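Local coordinates for Rab GDP dissociation inhibitor alpha (Naegleria fowleri, PDB 6C87), which probably binds prenylated, GDP-bound Rab GTPases, slows their release of GDP and recycles them from membranes during vesicle transport, at residues Ile82-Lys87 / Phe391-Asp396; Gln168-Ser173 / Tyr181-Val186. One frame throughout, in Å; residues are numbered along the deposited sequence.

Interaction 1: residues Ile82-Lys87 / Phe391-Asp396; sequences IDLIPK and FVYILD
The phenol ring of Tyr393 meets the side chains of Leu84 and Ile85, and a second pair, Ile85 with Leu395, completes a contact made by apolar side chains. Leu84 CB lies 3.7 Å from Tyr393 CE2, approaching the ring obliquely. Farther along the same leucine, CD1 reaches the phenol end and sits 4.0 Å from Tyr393 OH, the two side chains crossing at about a right angle. Ile85 comes from another side: its CG1 stands near the ring plane at the edge, 4.5 Å from Tyr393 CE2. With chi2 at -179°, the isoleucine carries its CD1 outward in an extended chain, and this methyl touches Leu395 CD1 at 3.9 Å. Leu395 also packs within its own strand, its CG lying 3.7 Å above one face of the Tyr393 ring, toward the rim. Residues two apart on a strand point the same way, which is why Tyr393 and Leu395 can act together. The branched aliphatic chains of Leu84, Ile85 and Leu395 suit a contact that is mostly buried and has no polar partner across it.

Tyrosine suits its place because the ring packs against Leu84 and Ile85 while the hydroxyl is hydrogen-bonded to Glu50 O.

No hydrogen bond joins the two segments. Strand 82-83 pairs with strand 53-54, and the touching residues Leu84 and Ile85 lie just beyond it, facing a strand of the mixed sheet. There Phe391, Tyr393 and Leu395 make backbone bonds to strand 302-315, and helix 56-64 lies close by. Such packing of a small two-stranded antiparallel sheet and its following loop against a long strand of a large mixed sheet belongs to the hydrophobic core of the GDP dissociation inhibitor fold.

Interaction 2: residues Gln168-Ser173 / Tyr181-Val186; sequences QGFDCS and YKYYGV
Phe170 and Tyr183 form an offset edge-to-face pair in which the phenylalanine offers its edge to the tyrosine face. The ring centroids are 5.4 Å apart and the planes stand at 65°, well short of a strict right angle. Phe170 CE2 makes the nearest approach, 3.5 Å from Tyr183 CD2, while its neighbour Phe170 CZ lies 3.8 Å from Tyr183 CB. The phenylalanine edge therefore covers the base of the tyrosine ring, with Tyr183 CG in the Phe170 plane, and the hydroxyl end extends beyond the overlap.

The torsions explain this meeting. Tyr183 holds CG opposite its backbone N (chi1 179°), which swings the ring out from the helix toward the loop. Phe170 takes the other course, with CG opposite its carbonyl carbon (chi1 -74°), and reaches across to meet it. Aromatic residues suit both positions: long flat rings span the 10.3 Å between the Phe170 CA and the Tyr183 CA, and Tyr183 is an exposed residue, where a phenol is at home beside solvent.

At the margin, Gln168 OE1 and Tyr184 OH approach to 4.2 Å, too far for a hydrogen bond. Glycine suits Gly169 because at its backbone angles a side chain would be jammed against the carbonyl O of Gln168; Gly185, where the chain leaves helical geometry, has the positive phi that favours glycine.

Around the pair, Phe170 also touches Tyr155 of helix 143-157, and Tyr184 rests on Leu152 of that helix. The contact thus fastens the loop before helix 177-184 to that helix's C-terminal part, within an all-helical neighbourhood.

Overall arrangement
Interaction 1 is a buried contact, whereas interaction 2 lies at the surface; their centres are 40 Å apart, on opposite sides of the chain's centre, and they share no helix or strand. Along the sequence, interaction 2 is nested within the long loop that interaction 1 closes. The first joins residues more than 300 apart and packs the loop after a short strand against a long strand of the mixed sheet. The second is local, folding a loop back onto the helix that soon follows it. Neither uses a hydrogen bond across its segments, but the chemistry differs: aliphatic chains against one aromatic ring in the core, ring against ring at the surface.

Interaction 1: residues Ile82-Lys87 / Phe391-Asp396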
ATOM      1  N   ILE A  82      23.169  27.602  19.640  1.00 34.37           N
ATOM      2  CA  ILE A  82      22.422  26.917  20.688  1.00 35.64           C
ATOM      3  C   ILE A  82      20.982  26.731  20.221  1.00 37.97           C
ATOM      4  O   ILE A  82      20.217  27.693  20.123  1.00 37.52           O
ATOM      5  CB  ILE A  82      22.485  27.686  22.013  1.00 35.42           C
ATOM      6  CG1 ILE A  82      23.926  27.737  22.527  1.00 38.97           C
ATOM      7  CG2 ILE A  82      21.575  27.041  23.036  1.00 27.17           C
ATOM      8  CD1 ILE A  82      24.158  28.739  23.638  1.00 32.55           C
ATOM      9  N   ASP A  83      20.616  25.483  19.935  1.00 35.57           N
ATOM     10  CA  ASP A  83      19.239  25.137  19.612  1.00 34.78           C
ATOM     11  C   ASP A  83      18.425  25.111  20.898  1.00 36.98           C
ATOM     12  O   ASP A  83      18.713  24.323  21.805  1.00 42.67           O
ATOM     13  CB  ASP A  83      19.194  23.778  18.917  1.00 41.08           C
ATOM     14  CG  ASP A  83      19.893  23.786  17.574  1.00 45.49           C
ATOM     15  OD1 ASP A  83      19.736  24.770  16.817  1.00 52.26           O
ATOM     16  OD2 ASP A  83      20.612  22.810  17.285  1.00 47.34           O
ATOM     17  N   LEU A  84      17.403  25.965  20.976  1.00 36.70           N
ATOM     18  CA  LEU A  84      16.606  26.048  22.198  1.00 33.01           C
ATOM     19  C   LEU A  84      15.805  24.777  22.443  1.00 40.22           C
ATOM     20  O   LEU A  84      15.469  24.470  23.595  1.00 37.90           O
ATOM     21  CB  LEU A  84      15.689  27.260  22.138  1.00 32.87           C
ATOM     22  CG  LEU A  84      16.404  28.613  22.132  1.00 32.48           C
ATOM     23  CD1 LEU A  84      15.406  29.752  21.944  1.00 31.57           C
ATOM     24  CD2 LEU A  84      17.166  28.776  23.421  1.00 33.48           C
ATOM     25  N   ILE A  85      15.477  24.037  21.387  1.00 43.52           N
ATOM     26  CA  ILE A  85      14.789  22.755  21.527  1.00 42.04           C
ATOM     27  C   ILE A  85      15.580  21.689  20.776  1.00 37.36           C
ATOM     28  O   ILE A  85      15.236  21.330  19.640  1.00 44.18           O
ATOM     29  CB  ILE A  85      13.334  22.847  21.046  1.00 27.60           C
ATOM     30  CG1 ILE A  85      12.607  23.976  21.792  1.00 33.34           C
ATOM     31  CG2 ILE A  85      12.634  21.513  21.268  1.00 27.71           C
ATOM     32  CD1 ILE A  85      11.138  24.165  21.414  1.00 28.57           C
ATOM     33  N   PRO A  86      16.647  21.160  21.364  1.00 35.93           N
ATOM     34  CA  PRO A  86      17.496  20.209  20.639  1.00 35.87           C
ATOM     35  C   PRO A  86      16.939  18.793  20.672  1.00 38.61           C
ATOM     36  O   PRO A  86      16.463  18.309  21.705  1.00 37.31           O
ATOM     37  CB  PRO A  86      18.819  20.289  21.402  1.00 36.05           C
ATOM     38  CG  PRO A  86      18.375  20.564  22.810  1.00 29.82           C
ATOM     39  CD  PRO A  86      17.180  21.470  22.701  1.00 34.36           C
ATOM     40  N   LYS A  87      17.022  18.118  19.525  1.00 35.77           N
ATOM     41  CA  LYS A  87      16.601  16.728  19.405  1.00 37.61           C
ATOM     42  C   LYS A  87      17.546  16.004  18.457  1.00 41.37           C
ATOM     43  O   LYS A  87      18.016  16.575  17.468  1.00 41.84           O
ATOM     44  CB  LYS A  87      15.152  16.601  18.894  1.00 31.52           C
ATOM     45  CG  LYS A  87      14.074  17.155  19.824  1.00 36.54           C
ATOM     46  CD  LYS A  87      12.725  17.242  19.095  1.00 36.01           C
ATOM     47  CE  LYS A  87      11.595  17.745  20.000  1.00 31.96           C
ATOM     48  NZ  LYS A  87      10.994  16.672  20.853  1.00 34.16           N
ATOM     49  N   PHE A 391      20.643  28.318  31.865  1.00 42.91           N
ATOM     50  CA  PHE A 391      19.495  29.095  31.412  1.00 40.69           C
ATOM     51  C   PHE A 391      18.223  28.277  31.560  1.00 36.19           C
ATOM     52  O   PHE A 391      18.134  27.166  31.026  1.00 39.05           O
ATOM     53  CB  PHE A 391      19.639  29.518  29.952  1.00 37.42           C
ATOM     54  CG  PHE A 391      20.937  30.175  29.633  1.00 32.65           C
ATOM     55  CD1 PHE A 391      21.110  31.539  29.858  1.00 29.33           C
ATOM     56  CD2 PHE A 391      21.986  29.438  29.097  1.00 29.00           C
ATOM     57  CE1 PHE A 391      22.310  32.165  29.551  1.00 32.13           C
ATOM     58  CE2 PHE A 391      23.196  30.057  28.786  1.00 33.29           C
ATOM     59  CZ  PHE A 391      23.355  31.428  29.015  1.00 34.05           C
ATOM     60  N   VAL A 392      17.236  28.833  32.259  1.00 33.34           N
ATOM     61  CA  VAL A 392      15.956  28.159  32.462  1.00 34.99           C
ATOM     62  C   VAL A 392      14.980  28.599  31.377  1.00 33.00           C
ATOM     63  O   VAL A 392      14.646  29.783  31.268  1.00 34.17           O
ATOM     64  CB  VAL A 392      15.384  28.443  33.858  1.00 32.98           C
ATOM     65  CG1 VAL A 392      14.024  27.785  33.994  1.00 32.94           C
ATOM     66  CG2 VAL A 392      16.319  27.907  34.920  1.00 30.63           C
ATOM     67  N   TYR A 393      14.503  27.637  30.594  1.00 29.81           N
ATOM     68  CA  TYR A 393      13.652  27.897  29.436  1.00 34.43           C
ATOM     69  C   TYR A 393      12.374  27.069  29.586  1.00 38.01           C
ATOM     70  O   TYR A 393      12.362  25.870  29.290  1.00 38.35           O
ATOM     71  CB  TYR A 393      14.398  27.561  28.147  1.00 29.49           C
ATOM     72  CG  TYR A 393      13.680  27.936  26.872  1.00 32.98           C
ATOM     73  CD1 TYR A 393      13.039  29.162  26.739  1.00 37.55           C
ATOM     74  CD2 TYR A 393      13.647  27.061  25.798  1.00 27.87           C
ATOM     75  CE1 TYR A 393      12.387  29.503  25.567  1.00 37.22           C
ATOM     76  CE2 TYR A 393      13.007  27.393  24.620  1.00 30.07           C
ATOM     77  CZ  TYR A 393      12.372  28.612  24.510  1.00 39.26           C
ATOM     78  OH  TYR A 393      11.726  28.931  23.332  1.00 43.93           O
ATOM     79  N   ILE A 394      11.302  27.706  30.045  1.00 37.42           N
ATOM     80  CA  ILE A 394      10.019  27.051  30.273  1.00 33.90           C
ATOM     81  C   ILE A 394       9.035  27.500  29.197  1.00 41.21           C
ATOM     82  O   ILE A 394       8.908  28.701  28.916  1.00 35.91           O
ATOM     83  CB  ILE A 394       9.489  27.366  31.679  1.00 37.97           C
ATOM     84  CG1 ILE A 394      10.548  26.987  32.716  1.00 43.65           C
ATOM     85  CG2 ILE A 394       8.186  26.624  31.931  1.00 37.50           C
ATOM     86  CD1 ILE A 394      10.247  27.480  34.107  1.00 36.46           C
ATOM     87  N   LEU A 395       8.330  26.536  28.602  1.00 42.63           N
ATOM     88  CA  LEU A 395       7.400  26.804  27.513  1.00 37.11           C
ATOM     89  C   LEU A 395       6.073  26.104  27.758  1.00 36.34           C
ATOM     90  O   LEU A 395       6.036  24.979  28.261  1.00 37.61           O
ATOM     91  CB  LEU A 395       7.964  26.329  26.175  1.00 38.82           C
ATOM     92  CG  LEU A 395       9.172  27.063  25.599  1.00 41.79           C
ATOM     93  CD1 LEU A 395       9.650  26.351  24.341  1.00 40.08           C
ATOM     94  CD2 LEU A 395       8.822  28.522  25.309  1.00 37.06           C
ATOM     95  N   ASP A 396       4.993  26.766  27.364  1.00 41.32           N
ATOM     96  CA  ASP A 396       3.688  26.132  27.314  1.00 39.32           C
ATOM     97  C   ASP A 396       3.572  25.299  26.042  1.00 46.46           C
ATOM     98  O   ASP A 396       4.082  25.680  24.981  1.00 41.98           O
ATOM     99  CB  ASP A 396       2.590  27.197  27.352  1.00 40.82           C
ATOM    100  CG  ASP A 396       2.535  27.943  28.680  1.00 48.04           C
ATOM    101  OD1 ASP A 396       2.570  27.300  29.749  1.00 51.31           O
ATOM    102  OD2 ASP A 396       2.459  29.185  28.657  1.00 54.82           O
TER

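Interaction 2: residues Gln168-Ser173 / Tyr181-Val186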
ATOM      1  N   GLN A 168       8.438 -19.930  20.508  1.00 92.03           N
ATOM      2  CA  GLN A 168       8.491 -20.398  21.897  1.00 88.88           C
ATOM      3  C   GLN A 168       7.227 -20.031  22.675  1.00 89.67           C
ATOM      4  O   GLN A 168       7.283 -19.538  23.807  1.00 85.82           O
ATOM      5  CB  GLN A 168       9.735 -19.865  22.610  1.00 81.91           C
ATOM      6  CG  GLN A 168      11.021 -20.578  22.247  1.00 91.92           C
ATOM      7  CD  GLN A 168      12.134 -20.275  23.228  1.00103.08           C
ATOM      8  OE1 GLN A 168      11.896 -20.136  24.427  1.00108.44           O
ATOM      9  NE2 GLN A 168      13.357 -20.163  22.722  1.00108.00           N
ATOM     10  N   GLY A 169       6.073 -20.273  22.058  1.00 93.30           N
ATOM     11  CA  GLY A 169       4.799 -20.086  22.725  1.00 96.60           C
ATOM     12  C   GLY A 169       4.202 -18.698  22.637  1.00 95.58           C
ATOM     13  O   GLY A 169       3.198 -18.433  23.310  1.00 96.83           O
ATOM     14  N   PHE A 170       4.783 -17.804  21.843  1.00 91.38           N
ATOM     15  CA  PHE A 170       4.267 -16.453  21.689  1.00 90.73           C
ATOM     16  C   PHE A 170       4.138 -16.113  20.211  1.00 91.98           C
ATOM     17  O   PHE A 170       4.983 -16.505  19.399  1.00 96.74           O
ATOM     18  CB  PHE A 170       5.181 -15.433  22.373  1.00 88.82           C
ATOM     19  CG  PHE A 170       5.086 -15.441  23.869  1.00 93.06           C
ATOM     20  CD1 PHE A 170       3.998 -14.873  24.511  1.00 90.96           C
ATOM     21  CD2 PHE A 170       6.092 -16.009  24.636  1.00 93.87           C
ATOM     22  CE1 PHE A 170       3.913 -14.878  25.889  1.00 86.11           C
ATOM     23  CE2 PHE A 170       6.015 -16.014  26.016  1.00 87.48           C
ATOM     24  CZ  PHE A 170       4.925 -15.447  26.643  1.00 84.28           C
ATOM     25  N   ASP A 171       3.079 -15.387  19.865  1.00 87.37           N
ATOM     26  CA  ASP A 171       2.882 -14.841  18.524  1.00 84.40           C
ATOM     27  C   ASP A 171       2.984 -13.325  18.660  1.00 81.55           C
ATOM     28  O   ASP A 171       2.000 -12.646  18.960  1.00 75.67           O
ATOM     29  CB  ASP A 171       1.542 -15.259  17.925  1.00 85.82           C
ATOM     30  CG  ASP A 171       1.328 -14.708  16.518  1.00 88.82           C
ATOM     31  OD1 ASP A 171       0.294 -15.044  15.898  1.00 93.87           O
ATOM     32  OD2 ASP A 171       2.202 -13.967  16.014  1.00 83.03           O
ATOM     33  N   CYS A 172       4.184 -12.794  18.419  1.00 78.14           N
ATOM     34  CA  CYS A 172       4.432 -11.379  18.652  1.00 77.10           C
ATOM     35  C   CYS A 172       3.686 -10.479  17.677  1.00 79.54           C
ATOM     36  O   CYS A 172       3.598  -9.270  17.920  1.00 81.99           O
ATOM     37  CB  CYS A 172       5.935 -11.110  18.594  1.00 78.09           C
ATOM     38  SG  CYS A 172       6.870 -12.028  19.850  1.00 75.97           S
ATOM     39  N   SER A 173       3.149 -11.031  16.588  1.00 83.05           N
ATOM     40  CA  SER A 173       2.266 -10.255  15.724  1.00 83.38           C
ATOM     41  C   SER A 173       0.939  -9.950  16.408  1.00 84.70           C
ATOM     42  O   SER A 173       0.283  -8.961  16.066  1.00 90.50           O
ATOM     43  CB  SER A 173       2.028 -10.995  14.411  1.00 79.99           C
ATOM     44  OG  SER A 173       1.586 -12.314  14.660  1.00 82.76           O
ATOM     45  N   TYR A 181       7.174  -9.849  29.000  1.00 64.93           N
ATOM     46  CA  TYR A 181       7.914  -9.377  30.167  1.00 69.03           C
ATOM     47  C   TYR A 181       7.622 -10.244  31.384  1.00 69.99           C
ATOM     48  O   TYR A 181       8.542 -10.750  32.039  1.00 64.28           O
ATOM     49  CB  TYR A 181       7.547  -7.924  30.471  1.00 72.70           C
ATOM     50  CG  TYR A 181       8.186  -6.887  29.578  1.00 73.14           C
ATOM     51  CD1 TYR A 181       9.441  -7.087  29.016  1.00 69.52           C
ATOM     52  CD2 TYR A 181       7.525  -5.696  29.305  1.00 72.87           C
ATOM     53  CE1 TYR A 181      10.016  -6.124  28.204  1.00 64.31           C
ATOM     54  CE2 TYR A 181       8.087  -4.736  28.498  1.00 70.81           C
ATOM     55  CZ  TYR A 181       9.331  -4.951  27.950  1.00 63.93           C
ATOM     56  OH  TYR A 181       9.876  -3.976  27.147  1.00 50.81           O
ATOM     57  N   LYS A 182       6.332 -10.430  31.691  1.00 71.89           N
ATOM     58  CA  LYS A 182       5.934 -11.178  32.879  1.00 69.67           C
ATOM     59  C   LYS A 182       6.374 -12.632  32.805  1.00 67.42           C
ATOM     60  O   LYS A 182       6.664 -13.242  33.841  1.00 69.35           O
ATOM     61  CB  LYS A 182       4.419 -11.091  33.073  1.00 66.83           C
ATOM     62  N   TYR A 183       6.439 -13.200  31.598  1.00 64.75           N
ATOM     63  CA  TYR A 183       6.869 -14.587  31.452  1.00 68.50           C
ATOM     64  C   TYR A 183       8.337 -14.746  31.835  1.00 70.01           C
ATOM     65  O   TYR A 183       8.725 -15.756  32.432  1.00 73.59           O
ATOM     66  CB  TYR A 183       6.611 -15.070  30.023  1.00 69.88           C
ATOM     67  CG  TYR A 183       7.047 -16.494  29.761  1.00 76.58           C
ATOM     68  CD1 TYR A 183       6.471 -17.553  30.453  1.00 81.20           C
ATOM     69  CD2 TYR A 183       8.013 -16.786  28.805  1.00 79.55           C
ATOM     70  CE1 TYR A 183       6.859 -18.860  30.217  1.00 84.67           C
ATOM     71  CE2 TYR A 183       8.406 -18.091  28.560  1.00 84.42           C
ATOM     72  CZ  TYR A 183       7.825 -19.124  29.269  1.00 89.59           C
ATOM     73  OH  TYR A 183       8.210 -20.428  29.031  1.00 97.72           O
ATOM     74  N   TYR A 184       9.170 -13.767  31.485  1.00 71.45           N
ATOM     75  CA  TYR A 184      10.588 -13.788  31.821  1.00 70.13           C
ATOM     76  C   TYR A 184      10.901 -13.228  33.204  1.00 68.17           C
ATOM     77  O   TYR A 184      12.064 -13.268  33.620  1.00 65.07           O
ATOM     78  CB  TYR A 184      11.383 -13.041  30.750  1.00 64.23           C
ATOM     79  CG  TYR A 184      11.512 -13.878  29.514  1.00 62.82           C
ATOM     80  CD1 TYR A 184      12.546 -14.793  29.388  1.00 57.91           C
ATOM     81  CD2 TYR A 184      10.579 -13.796  28.495  1.00 64.94           C
ATOM     82  CE1 TYR A 184      12.663 -15.581  28.275  1.00 60.12           C
ATOM     83  CE2 TYR A 184      10.688 -14.583  27.372  1.00 68.47           C
ATOM     84  CZ  TYR A 184      11.732 -15.477  27.268  1.00 72.01           C
ATOM     85  OH  TYR A 184      11.854 -16.275  26.154  1.00 79.14           O
ATOM     86  N   GLY A 185       9.910 -12.691  33.911  1.00 67.61           N
ATOM     87  CA  GLY A 185      10.120 -12.246  35.277  1.00 63.46           C
ATOM     88  C   GLY A 185      11.035 -11.055  35.424  1.00 67.97           C
ATOM     89  O   GLY A 185      11.765 -10.964  36.415  1.00 72.30           O
ATOM     90  N   VAL A 186      11.024 -10.137  34.461  1.00 65.96           N
ATOM     91  CA  VAL A 186      11.813  -8.915  34.538  1.00 61.07           C
ATOM     92  C   VAL A 186      11.008  -7.853  35.280  1.00 63.98           C
ATOM     93  O   VAL A 186       9.773  -7.879  35.300  1.00 65.67           O
ATOM     94  CB  VAL A 186      12.234  -8.437  33.131  1.00 59.24           C
ATOM     95  CG1 VAL A 186      13.221  -9.413  32.509  1.00 52.55           C
ATOM     96  CG2 VAL A 186      11.009  -8.273  32.231  1.00 63.25           C
TER